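Retinol dehydratase (Spodoptera frugiperda, PDB 1FMJ) dehydrates retinol on a sulfotransferase-type fold and binds the nucleotide adenosine-3',5'-diphosphate next to the retinol site. Local coordinates at residues Phe195-Ala198 with Arg199-Leu203; Glu296-Arg299 with Glu300-Ile303; Leu50-Ala53 with Ala54-Asn58. One frame throughout, in Å; residues are numbered along the deposited sequence.

From the N terminus the chain meets contact 3 first, then contact 1, then contact 2. Each closes only a turn between neighbouring residues, and the three follow in series, neither nesting nor crossing. Contact 3 (50-58) starts helix 53-57, on the way from the antiparallel sheet to strand 66-70 of the parallel one. Contact 1 (195-203) ends helix 187-200, which follows strand 179-184. Contact 2 (296-303) forms tight turns within the long loop between helices 284-288 and 325-338 and lies against helix 132-142. Contacts 1 and 2 touch, Tyr202 CD1 lying 3.8 Å from Ile303 O, and both contribute to the retinol pocket; contact 3 stays about 15 Å from contact 1 between nearest atoms.

Contact 1 (Phe195-Ala198 with Arg199-Leu203); sequences FHHA and RLLYL. With RTL (retinol), chain H.
The C-terminal end of helix 187-200 forms one wall of the retinol pocket, with His197 and Leu201 packed together one turn apart. Leu201 CD1 lies 3.6 Å from His197 CE1, obliquely to the ring. With CG anti to the backbone N (chi1 175°), the imidazole of His197 extends to the ligand, where NE2 comes within 3.0 Å of retinol C14, a contact so short that its exact length is doubtful. This buried NE2 finds no polar partner in the model; the retinol is hydrogen-bonded instead to His164 and Lys162. A Schellman motif stops the helix here: Tyr202, with positive phi, is the C-prime residue, and Leu203 N donates to Ala198 O at 2.8 Å. The reversal lays Leu203 CB 4.0 Å from Ala198 CB and brings Leu203 CD2 to 4.0 Å from retinol C16. On another side of the helix Arg199 turns back along Phe195. Its CG sits over one face of the phenyl ring, and the bend at chi2 (-109°) carries the guanidinium past the ring rim, one of its faces turned to Phe195 CZ, 3.6 Å from NH2. The two planes are 66° apart, far from a parallel stack, and NH2 is held by Ser208 O.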
ATOM      1  N   PHE A 195      -8.839   7.926   0.244  1.00 16.78           N
ATOM      2  CA  PHE A 195      -9.609   8.908  -0.505  1.00 16.34           C
ATOM      3  C   PHE A 195      -8.650   9.988  -1.013  1.00 16.50           C
ATOM      4  O   PHE A 195      -8.606  10.265  -2.208  1.00 17.27           O
ATOM      5  CB  PHE A 195     -10.684   9.531   0.397  1.00 16.49           C
ATOM      6  CG  PHE A 195     -11.317  10.787  -0.167  1.00 16.18           C
ATOM      7  CD1 PHE A 195     -12.141  10.736  -1.288  1.00 14.65           C
ATOM      8  CD2 PHE A 195     -11.106  12.018   0.448  1.00 16.01           C
ATOM      9  CE1 PHE A 195     -12.750  11.896  -1.786  1.00 17.63           C
ATOM     10  CE2 PHE A 195     -11.709  13.182  -0.041  1.00 15.94           C
ATOM     11  CZ  PHE A 195     -12.533  13.117  -1.158  1.00 14.84           C
ATOM     12  N   HIS A 196      -7.880  10.574  -0.097  1.00 16.40           N
ATOM     13  CA  HIS A 196      -6.927  11.628  -0.428  1.00 17.52           C
ATOM     14  C   HIS A 196      -5.841  11.190  -1.376  1.00 17.80           C
ATOM     15  O   HIS A 196      -5.391  11.968  -2.221  1.00 19.51           O
ATOM     16  CB  HIS A 196      -6.282  12.176   0.838  1.00 17.19           C
ATOM     17  CG  HIS A 196      -7.145  13.147   1.572  1.00 17.60           C
ATOM     18  ND1 HIS A 196      -7.366  14.430   1.120  1.00 17.66           N
ATOM     19  CD2 HIS A 196      -7.857  13.020   2.716  1.00 16.88           C
ATOM     20  CE1 HIS A 196      -8.178  15.052   1.957  1.00 19.33           C
ATOM     21  NE2 HIS A 196      -8.491  14.217   2.933  1.00 18.69           N
ATOM     22  N   HIS A 197      -5.396   9.950  -1.209  1.00 17.46           N
ATOM     23  CA  HIS A 197      -4.369   9.391  -2.064  1.00 17.45           C
ATOM     24  C   HIS A 197      -4.903   9.230  -3.487  1.00 17.55           C
ATOM     25  O   HIS A 197      -4.154   9.396  -4.457  1.00 17.20           O
ATOM     26  CB  HIS A 197      -3.919   8.046  -1.502  1.00 17.83           C
ATOM     27  CG  HIS A 197      -2.933   7.322  -2.364  1.00 16.77           C
ATOM     28  ND1 HIS A 197      -3.313   6.390  -3.306  1.00 16.91           N
ATOM     29  CD2 HIS A 197      -1.584   7.389  -2.423  1.00 16.10           C
ATOM     30  CE1 HIS A 197      -2.238   5.914  -3.909  1.00 17.03           C
ATOM     31  NE2 HIS A 197      -1.175   6.505  -3.392  1.00 18.16           N
ATOM     32  N   ALA A 198      -6.192   8.912  -3.612  1.00 18.37           N
ATOM     33  CA  ALA A 198      -6.796   8.751  -4.932  1.00 18.99           C
ATOM     34  C   ALA A 198      -6.865  10.133  -5.579  1.00 19.51           C
ATOM     35  O   ALA A 198      -6.699  10.276  -6.790  1.00 20.21           O
ATOM     36  CB  ALA A 198      -8.181   8.139  -4.821  1.00 19.89           C
ATOM     37  N   ARG A 199      -7.108  11.151  -4.764  1.00 20.65           N
ATOM     38  CA  ARG A 199      -7.156  12.524  -5.259  1.00 21.07           C
ATOM     39  C   ARG A 199      -5.760  12.932  -5.738  1.00 20.39           C
ATOM     40  O   ARG A 199      -5.607  13.564  -6.780  1.00 21.06           O
ATOM     41  CB  ARG A 199      -7.616  13.474  -4.149  1.00 22.39           C
ATOM     42  CG  ARG A 199      -9.127  13.518  -3.913  1.00 24.76           C
ATOM     43  CD  ARG A 199      -9.704  14.843  -4.394  1.00 29.10           C
ATOM     44  NE  ARG A 199     -11.109  15.010  -4.028  1.00 31.08           N
ATOM     45  CZ  ARG A 199     -12.136  14.487  -4.693  1.00 31.05           C
ATOM     46  NH1 ARG A 199     -11.934  13.757  -5.780  1.00 31.55           N
ATOM     47  NH2 ARG A 199     -13.370  14.681  -4.250  1.00 31.04           N
ATOM     48  N   LEU A 200      -4.745  12.551  -4.969  1.00 20.68           N
ATOM     49  CA  LEU A 200      -3.354  12.870  -5.284  1.00 18.65           C
ATOM     50  C   LEU A 200      -2.928  12.454  -6.693  1.00 19.89           C
ATOM     51  O   LEU A 200      -2.268  13.217  -7.400  1.00 19.02           O
ATOM     52  CB  LEU A 200      -2.424  12.200  -4.269  1.00 16.63           C
ATOM     53  CG  LEU A 200      -0.906  12.289  -4.484  1.00 15.76           C
ATOM     54  CD1 LEU A 200      -0.402  13.683  -4.114  1.00 14.41           C
ATOM     55  CD2 LEU A 200      -0.195  11.250  -3.629  1.00 14.75           C
ATOM     56  N   LEU A 201      -3.304  11.241  -7.093  1.00 19.76           N
ATOM     57  CA  LEU A 201      -2.925  10.711  -8.397  1.00 19.73           C
ATOM     58  C   LEU A 201      -3.992  10.847  -9.475  1.00 20.37           C
ATOM     59  O   LEU A 201      -3.895  10.213 -10.528  1.00 20.49           O
ATOM     60  CB  LEU A 201      -2.519   9.242  -8.244  1.00 18.31           C
ATOM     61  CG  LEU A 201      -1.488   9.026  -7.131  1.00 18.17           C
ATOM     62  CD1 LEU A 201      -1.152   7.532  -6.974  1.00 18.64           C
ATOM     63  CD2 LEU A 201      -0.239   9.834  -7.447  1.00 17.51           C
ATOM     64  N   TYR A 202      -5.003  11.672  -9.208  1.00 20.02           N
ATOM     65  CA  TYR A 202      -6.084  11.900 -10.156  1.00 21.96           C
ATOM     66  C   TYR A 202      -6.852  10.621 -10.473  1.00 23.18           C
ATOM     67  O   TYR A 202      -7.321  10.448 -11.590  1.00 24.22           O
ATOM     68  CB  TYR A 202      -5.538  12.490 -11.464  1.00 20.98           C
ATOM     69  CG  TYR A 202      -4.901  13.856 -11.320  1.00 21.44           C
ATOM     70  CD1 TYR A 202      -3.509  14.011 -11.323  1.00 21.68           C
ATOM     71  CD2 TYR A 202      -5.689  14.992 -11.148  1.00 20.95           C
ATOM     72  CE1 TYR A 202      -2.923  15.270 -11.153  1.00 22.19           C
ATOM     73  CE2 TYR A 202      -5.115  16.244 -10.974  1.00 20.50           C
ATOM     74  CZ  TYR A 202      -3.738  16.379 -10.975  1.00 21.31           C
ATOM     75  OH  TYR A 202      -3.188  17.621 -10.775  1.00 21.95           O
ATOM     76  N   LEU A 203      -6.983   9.732  -9.493  1.00 24.54           N
ATOM     77  CA  LEU A 203      -7.695   8.473  -9.697  1.00 25.97           C
ATOM     78  C   LEU A 203      -9.212   8.618  -9.580  1.00 27.81           C
ATOM     79  O   LEU A 203      -9.965   7.835 -10.166  1.00 28.58           O
ATOM     80  CB  LEU A 203      -7.224   7.423  -8.683  1.00 24.26           C
ATOM     81  CG  LEU A 203      -5.730   7.108  -8.622  1.00 23.25           C
ATOM     82  CD1 LEU A 203      -5.487   6.013  -7.597  1.00 24.20           C
ATOM     83  CD2 LEU A 203      -5.230   6.680  -9.985  1.00 23.41           C
TER
HETATM   84  C1  RTL H 401      -0.628   7.624 -12.785  1.00 47.83           C
HETATM   85  C2  RTL H 401      -1.438   7.399 -14.102  1.00 47.44           C
HETATM   86  C3  RTL H 401      -0.719   6.497 -15.098  1.00 47.74           C
HETATM   87  C4  RTL H 401       0.644   5.809 -15.111  1.00 47.50           C
HETATM   88  C5  RTL H 401       1.290   6.152 -13.766  1.00 47.50           C
HETATM   89  C6  RTL H 401       0.785   6.931 -12.713  1.00 47.80           C
HETATM   90  C7  RTL H 401       1.533   7.164 -11.449  1.00 48.42           C
HETATM   91  C8  RTL H 401       1.562   6.289 -10.401  1.00 49.41           C
HETATM   92  C9  RTL H 401       2.297   6.512  -9.149  1.00 49.90           C
HETATM   93  C10 RTL H 401       2.224   5.526  -8.182  1.00 49.81           C
HETATM   94  C11 RTL H 401       2.840   5.457  -6.839  1.00 48.76           C
HETATM   95  C12 RTL H 401       1.927   5.085  -5.881  1.00 47.39           C
HETATM   96  C13 RTL H 401       1.956   4.859  -4.421  1.00 46.03           C
HETATM   97  C14 RTL H 401       1.016   4.491  -3.499  1.00 44.29           C
HETATM   98  C15 RTL H 401       0.877   3.067  -3.154  1.00 42.65           C
HETATM   99  O1  RTL H 401       1.702   2.702  -2.131  1.00 40.72           O
HETATM  100  C16 RTL H 401      -1.644   7.090 -11.756  1.00 47.39           C
HETATM  101  C17 RTL H 401      -0.591   9.157 -12.675  1.00 47.78           C
HETATM  102  C18 RTL H 401       2.688   5.519 -13.700  1.00 47.47           C
HETATM  103  C19 RTL H 401       3.106   7.808  -8.954  1.00 50.05           C
HETATM  104  C20 RTL H 401       3.399   5.132  -3.965  1.00 45.97           C

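Contact 2 (Glu296-Arg299 with Glu300-Ile303); sequences EDYR and EIGI
Tyr298 O accepts Ile301 N at 3.0 Å across a type I beta turn that follows the 3-10 segment at 296-298. A second turn comes at once, closed weakly by Gly302 N on Arg299 O. Gly302 has a positive phi of 109°, a backbone conformation readily open to glycine. The side chains of Tyr298 and Ile301 run alongside each other in the same direction; the CD1 methyl of Ile301 meets the edge of the phenol ring near its plane, 3.5 Å from Tyr298 CD1. Asp297 OD2 lies over the centre of one face of the Tyr298 ring, 4.1 Å above its plane. Ile303 CD1 comes to the root of the same side chain, 4.2 Å from Tyr298 CB. Tyr298, Ile301 and Ile303 all pack on Leu138 of helix 132-142, and Ile303 in addition touches the retinol, so the turns link that helix to the ligand pocket. Glu300 reaches outward to a salt bridge with Arg134 of this helix. On the polar side, Arg299 bends at chi3 (-60°) to set its guanidinium side-on to the carboxylate of Glu296. NE takes OE2 and NH2 takes OE1, which holds the two groups nearly coplanar; Glu308 O holds NH2, Ala305 O holds NH1, and His309 ND1 binds Glu296 OE1. In the shorter bond Arg299 NE meets the syn lone pair of Glu296 OE2 at 2.8 Å, with an N-H...O angle of 168°.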
ATOM      1  N   GLU A 296       7.686  13.896  -3.417  1.00 29.14           N
ATOM      2  CA  GLU A 296       7.535  15.231  -3.986  1.00 29.67           C
ATOM      3  C   GLU A 296       8.368  15.395  -5.253  1.00 30.80           C
ATOM      4  O   GLU A 296       8.212  16.368  -5.981  1.00 31.45           O
ATOM      5  CB  GLU A 296       7.920  16.303  -2.957  1.00 29.15           C
ATOM      6  CG  GLU A 296       6.838  16.555  -1.917  1.00 28.28           C
ATOM      7  CD  GLU A 296       5.565  17.110  -2.527  1.00 29.12           C
ATOM      8  OE1 GLU A 296       4.473  16.808  -1.996  1.00 28.19           O
ATOM      9  OE2 GLU A 296       5.653  17.852  -3.532  1.00 28.13           O
ATOM     10  N   ASP A 297       9.248  14.434  -5.511  1.00 32.40           N
ATOM     11  CA  ASP A 297      10.096  14.452  -6.696  1.00 33.21           C
ATOM     12  C   ASP A 297       9.239  14.274  -7.946  1.00 32.80           C
ATOM     13  O   ASP A 297       9.670  14.586  -9.058  1.00 32.52           O
ATOM     14  CB  ASP A 297      11.144  13.335  -6.610  1.00 35.13           C
ATOM     15  CG  ASP A 297      10.586  12.051  -6.006  1.00 37.99           C
ATOM     16  OD1 ASP A 297      10.042  12.117  -4.885  1.00 38.96           O
ATOM     17  OD2 ASP A 297      10.700  10.974  -6.636  1.00 39.18           O
ATOM     18  N   TYR A 298       8.018  13.781  -7.755  1.00 31.81           N
ATOM     19  CA  TYR A 298       7.109  13.571  -8.875  1.00 31.12           C
ATOM     20  C   TYR A 298       6.267  14.804  -9.208  1.00 30.00           C
ATOM     21  O   TYR A 298       5.690  14.889 -10.290  1.00 29.53           O
ATOM     22  CB  TYR A 298       6.176  12.388  -8.598  1.00 31.85           C
ATOM     23  CG  TYR A 298       6.841  11.034  -8.663  1.00 34.22           C
ATOM     24  CD1 TYR A 298       7.584  10.656  -9.779  1.00 36.14           C
ATOM     25  CD2 TYR A 298       6.700  10.114  -7.626  1.00 35.13           C
ATOM     26  CE1 TYR A 298       8.170   9.396  -9.863  1.00 36.78           C
ATOM     27  CE2 TYR A 298       7.283   8.846  -7.701  1.00 36.34           C
ATOM     28  CZ  TYR A 298       8.014   8.498  -8.822  1.00 36.56           C
ATOM     29  OH  TYR A 298       8.592   7.254  -8.907  1.00 38.52           O
ATOM     30  N   ARG A 299       6.193  15.767  -8.296  1.00 29.06           N
ATOM     31  CA  ARG A 299       5.379  16.939  -8.581  1.00 28.88           C
ATOM     32  C   ARG A 299       5.912  17.745  -9.764  1.00 28.05           C
ATOM     33  O   ARG A 299       5.132  18.287 -10.542  1.00 27.36           O
ATOM     34  CB  ARG A 299       5.251  17.836  -7.347  1.00 28.01           C
ATOM     35  CG  ARG A 299       4.136  18.870  -7.483  1.00 27.41           C
ATOM     36  CD  ARG A 299       3.852  19.558  -6.163  1.00 26.41           C
ATOM     37  NE  ARG A 299       3.429  18.610  -5.136  1.00 24.84           N
ATOM     38  CZ  ARG A 299       2.181  18.198  -4.954  1.00 24.51           C
ATOM     39  NH1 ARG A 299       1.201  18.643  -5.729  1.00 24.31           N
ATOM     40  NH2 ARG A 299       1.910  17.344  -3.978  1.00 25.06           N
ATOM     41  N   GLU A 300       7.234  17.817  -9.900  1.00 28.52           N
ATOM     42  CA  GLU A 300       7.840  18.553 -11.007  1.00 28.92           C
ATOM     43  C   GLU A 300       7.407  17.940 -12.335  1.00 28.89           C
ATOM     44  O   GLU A 300       7.384  18.616 -13.361  1.00 29.49           O
ATOM     45  CB  GLU A 300       9.369  18.531 -10.888  1.00 30.43           C
ATOM     46  CG  GLU A 300      10.108  19.289 -11.991  1.00 32.51           C
ATOM     47  CD  GLU A 300      10.200  18.508 -13.297  1.00 34.47           C
ATOM     48  OE1 GLU A 300      10.719  17.373 -13.271  1.00 34.77           O
ATOM     49  OE2 GLU A 300       9.766  19.030 -14.352  1.00 35.32           O
ATOM     50  N   ILE A 301       7.056  16.658 -12.308  1.00 27.97           N
ATOM     51  CA  ILE A 301       6.611  15.960 -13.513  1.00 27.55           C
ATOM     52  C   ILE A 301       5.213  16.427 -13.918  1.00 27.53           C
ATOM     53  O   ILE A 301       4.917  16.556 -15.106  1.00 28.45           O
ATOM     54  CB  ILE A 301       6.597  14.423 -13.298  1.00 26.78           C
ATOM     55  CG1 ILE A 301       8.015  13.929 -12.988  1.00 26.79           C
ATOM     56  CG2 ILE A 301       6.054  13.723 -14.536  1.00 26.08           C
ATOM     57  CD1 ILE A 301       8.113  12.443 -12.713  1.00 25.08           C
ATOM     58  N   GLY A 302       4.357  16.676 -12.929  1.00 26.85           N
ATOM     59  CA  GLY A 302       3.010  17.139 -13.209  1.00 25.43           C
ATOM     60  C   GLY A 302       1.903  16.134 -12.934  1.00 25.67           C
ATOM     61  O   GLY A 302       0.740  16.378 -13.276  1.00 25.09           O
ATOM     62  N   ILE A 303       2.244  15.014 -12.302  1.00 23.57           N
ATOM     63  CA  ILE A 303       1.251  13.982 -12.023  1.00 22.45           C
ATOM     64  C   ILE A 303       0.664  13.961 -10.615  1.00 20.44           C
ATOM     65  O   ILE A 303      -0.041  13.019 -10.255  1.00 19.41           O
ATOM     66  CB  ILE A 303       1.810  12.579 -12.307  1.00 22.96           C
ATOM     67  CG1 ILE A 303       3.049  12.336 -11.451  1.00 23.86           C
ATOM     68  CG2 ILE A 303       2.107  12.432 -13.780  1.00 21.44           C
ATOM     69  CD1 ILE A 303       3.467  10.874 -11.391  1.00 24.63           C
TER

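Contact 3 (Leu50-Ala53 with Ala54-Asn58); sequences LKDA and ANIYN
Asp52 meets Asn55 and Ile56 over the first turn of the short helix 53-57, whose N-cap position it occupies without making a capping bond from its side chain. Its carboxylate is shared between two neighbours in van der Waals approaches to carbon: OD1 lies 3.2 Å from Asn55 CB, and OD2 lies 3.2 Å from Ile56 CD1. The Ile56 side chain crosses that of Asp52 at about a right angle, and the carboxylate and the Asn55 amide are likewise turned 85° apart. Asp52 CG stands anti to the backbone N (chi1 -165°), which swings the group alongside the helix instead of over its first amides. From there OD1 is hydrogen-bonded to Ser147 OG of helix 146-152, a residue that also touches Asn55 and Ile56, so the carboxylate joins the two helices. Beneath these side chains the turn is made by Ile56 N bonding to Asp52 O at 3.0 Å and by Tyr57 N bonding to Ala53 O, also at 3.0 Å. A water bridges the start of the helix, donating to Leu50 O and accepting from Ala54 N at 3.2 Å. Further out, Phe9 of the N-terminal segment packs edge-to-face with Tyr57 and also touches Ala53. At the other end Asn58 closes the helix with both its nitrogens: backbone N (3.0 Å) and ND2 (2.9 Å) reach Ala54 O from opposite faces of its carbonyl plane.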
ATOM      1  N   LEU A  50      -3.470  -9.223 -14.183  1.00 24.90           N
ATOM      2  CA  LEU A  50      -3.602 -10.571 -14.718  1.00 25.20           C
ATOM      3  C   LEU A  50      -2.459 -11.078 -15.594  1.00 26.64           C
ATOM      4  O   LEU A  50      -2.269 -12.285 -15.717  1.00 27.83           O
ATOM      5  CB  LEU A  50      -4.928 -10.694 -15.479  1.00 25.38           C
ATOM      6  CG  LEU A  50      -6.218 -10.471 -14.680  1.00 25.42           C
ATOM      7  CD1 LEU A  50      -7.410 -10.419 -15.627  1.00 26.25           C
ATOM      8  CD2 LEU A  50      -6.404 -11.579 -13.660  1.00 23.30           C
ATOM      9  N   LYS A  51      -1.698 -10.182 -16.215  1.00 27.09           N
ATOM     10  CA  LYS A  51      -0.590 -10.627 -17.058  1.00 27.55           C
ATOM     11  C   LYS A  51       0.606 -11.116 -16.228  1.00 26.88           C
ATOM     12  O   LYS A  51       1.496 -11.789 -16.745  1.00 26.60           O
ATOM     13  CB  LYS A  51      -0.154  -9.495 -18.001  1.00 28.31           C
ATOM     14  CG  LYS A  51       0.344  -8.246 -17.289  1.00 31.01           C
ATOM     15  CD  LYS A  51       0.575  -7.071 -18.237  1.00 32.37           C
ATOM     16  CE  LYS A  51       1.105  -5.861 -17.464  1.00 33.23           C
ATOM     17  NZ  LYS A  51       1.262  -4.640 -18.302  1.00 34.06           N
ATOM     18  N   ASP A  52       0.617 -10.804 -14.934  1.00 27.60           N
ATOM     19  CA  ASP A  52       1.735 -11.202 -14.075  1.00 26.37           C
ATOM     20  C   ASP A  52       1.302 -11.948 -12.807  1.00 26.43           C
ATOM     21  O   ASP A  52       2.136 -12.279 -11.961  1.00 27.44           O
ATOM     22  CB  ASP A  52       2.537  -9.944 -13.713  1.00 26.11           C
ATOM     23  CG  ASP A  52       3.913 -10.253 -13.139  1.00 26.47           C
ATOM     24  OD1 ASP A  52       4.604 -11.137 -13.676  1.00 27.06           O
ATOM     25  OD2 ASP A  52       4.320  -9.590 -12.165  1.00 27.44           O
ATOM     26  N   ALA A  53       0.009 -12.230 -12.679  1.00 25.91           N
ATOM     27  CA  ALA A  53      -0.509 -12.914 -11.487  1.00 25.71           C
ATOM     28  C   ALA A  53       0.113 -14.286 -11.210  1.00 25.19           C
ATOM     29  O   ALA A  53       0.508 -14.578 -10.082  1.00 24.74           O
ATOM     30  CB  ALA A  53      -2.029 -13.040 -11.575  1.00 24.58           C
ATOM     31  N   ALA A  54       0.198 -15.125 -12.236  1.00 26.03           N
ATOM     32  CA  ALA A  54       0.781 -16.459 -12.081  1.00 26.00           C
ATOM     33  C   ALA A  54       2.268 -16.379 -11.720  1.00 26.72           C
ATOM     34  O   ALA A  54       2.747 -17.109 -10.847  1.00 25.36           O
ATOM     35  CB  ALA A  54       0.598 -17.246 -13.357  1.00 27.24           C
ATOM     36  N   ASN A  55       2.991 -15.489 -12.395  1.00 27.04           N
ATOM     37  CA  ASN A  55       4.415 -15.305 -12.134  1.00 27.67           C
ATOM     38  C   ASN A  55       4.652 -14.886 -10.689  1.00 27.10           C
ATOM     39  O   ASN A  55       5.581 -15.363 -10.037  1.00 27.16           O
ATOM     40  CB  ASN A  55       4.995 -14.238 -13.060  1.00 29.58           C
ATOM     41  CG  ASN A  55       5.247 -14.754 -14.457  1.00 29.99           C
ATOM     42  OD1 ASN A  55       5.649 -14.002 -15.336  1.00 32.32           O
ATOM     43  ND2 ASN A  55       5.012 -16.040 -14.670  1.00 30.77           N
ATOM     44  N   ILE A  56       3.805 -13.991 -10.190  1.00 25.91           N
ATOM     45  CA  ILE A  56       3.941 -13.523  -8.818  1.00 25.16           C
ATOM     46  C   ILE A  56       3.578 -14.634  -7.837  1.00 24.13           C
ATOM     47  O   ILE A  56       4.110 -14.703  -6.738  1.00 24.31           O
ATOM     48  CB  ILE A  56       3.063 -12.277  -8.576  1.00 24.06           C
ATOM     49  CG1 ILE A  56       3.682 -11.073  -9.296  1.00 23.87           C
ATOM     50  CG2 ILE A  56       2.943 -11.993  -7.088  1.00 25.33           C
ATOM     51  CD1 ILE A  56       2.755  -9.871  -9.423  1.00 22.79           C
ATOM     52  N   TYR A  57       2.678 -15.514  -8.253  1.00 25.03           N
ATOM     53  CA  TYR A  57       2.254 -16.626  -7.415  1.00 25.93           C
ATOM     54  C   TYR A  57       3.408 -17.623  -7.320  1.00 25.96           C
ATOM     55  O   TYR A  57       3.547 -18.347  -6.336  1.00 24.34           O
ATOM     56  CB  TYR A  57       1.034 -17.301  -8.042  1.00 27.51           C
ATOM     57  CG  TYR A  57       0.293 -18.240  -7.120  1.00 29.65           C
ATOM     58  CD1 TYR A  57      -0.362 -17.760  -5.983  1.00 29.62           C
ATOM     59  CD2 TYR A  57       0.246 -19.611  -7.381  1.00 30.10           C
ATOM     60  CE1 TYR A  57      -1.045 -18.624  -5.128  1.00 31.40           C
ATOM     61  CE2 TYR A  57      -0.432 -20.482  -6.532  1.00 31.65           C
ATOM     62  CZ  TYR A  57      -1.077 -19.983  -5.410  1.00 31.96           C
ATOM     63  OH  TYR A  57      -1.745 -20.842  -4.570  1.00 32.47           O
ATOM     64  N   ASN A  58       4.246 -17.638  -8.348  1.00 26.38           N
ATOM     65  CA  ASN A  58       5.374 -18.555  -8.393  1.00 27.34           C
ATOM     66  C   ASN A  58       6.732 -17.870  -8.281  1.00 26.36           C
ATOM     67  O   ASN A  58       7.753 -18.499  -8.518  1.00 26.11           O
ATOM     68  CB  ASN A  58       5.321 -19.355  -9.697  1.00 28.82           C
ATOM     69  CG  ASN A  58       4.160 -20.326  -9.734  1.00 30.78           C
ATOM     70  OD1 ASN A  58       4.214 -21.395  -9.118  1.00 31.36           O
ATOM     71  ND2 ASN A  58       3.090 -19.950 -10.438  1.00 31.36           N
TER
HETATM   72  O   HOH W   1      -1.123 -14.459 -15.059  1.00 20.80           O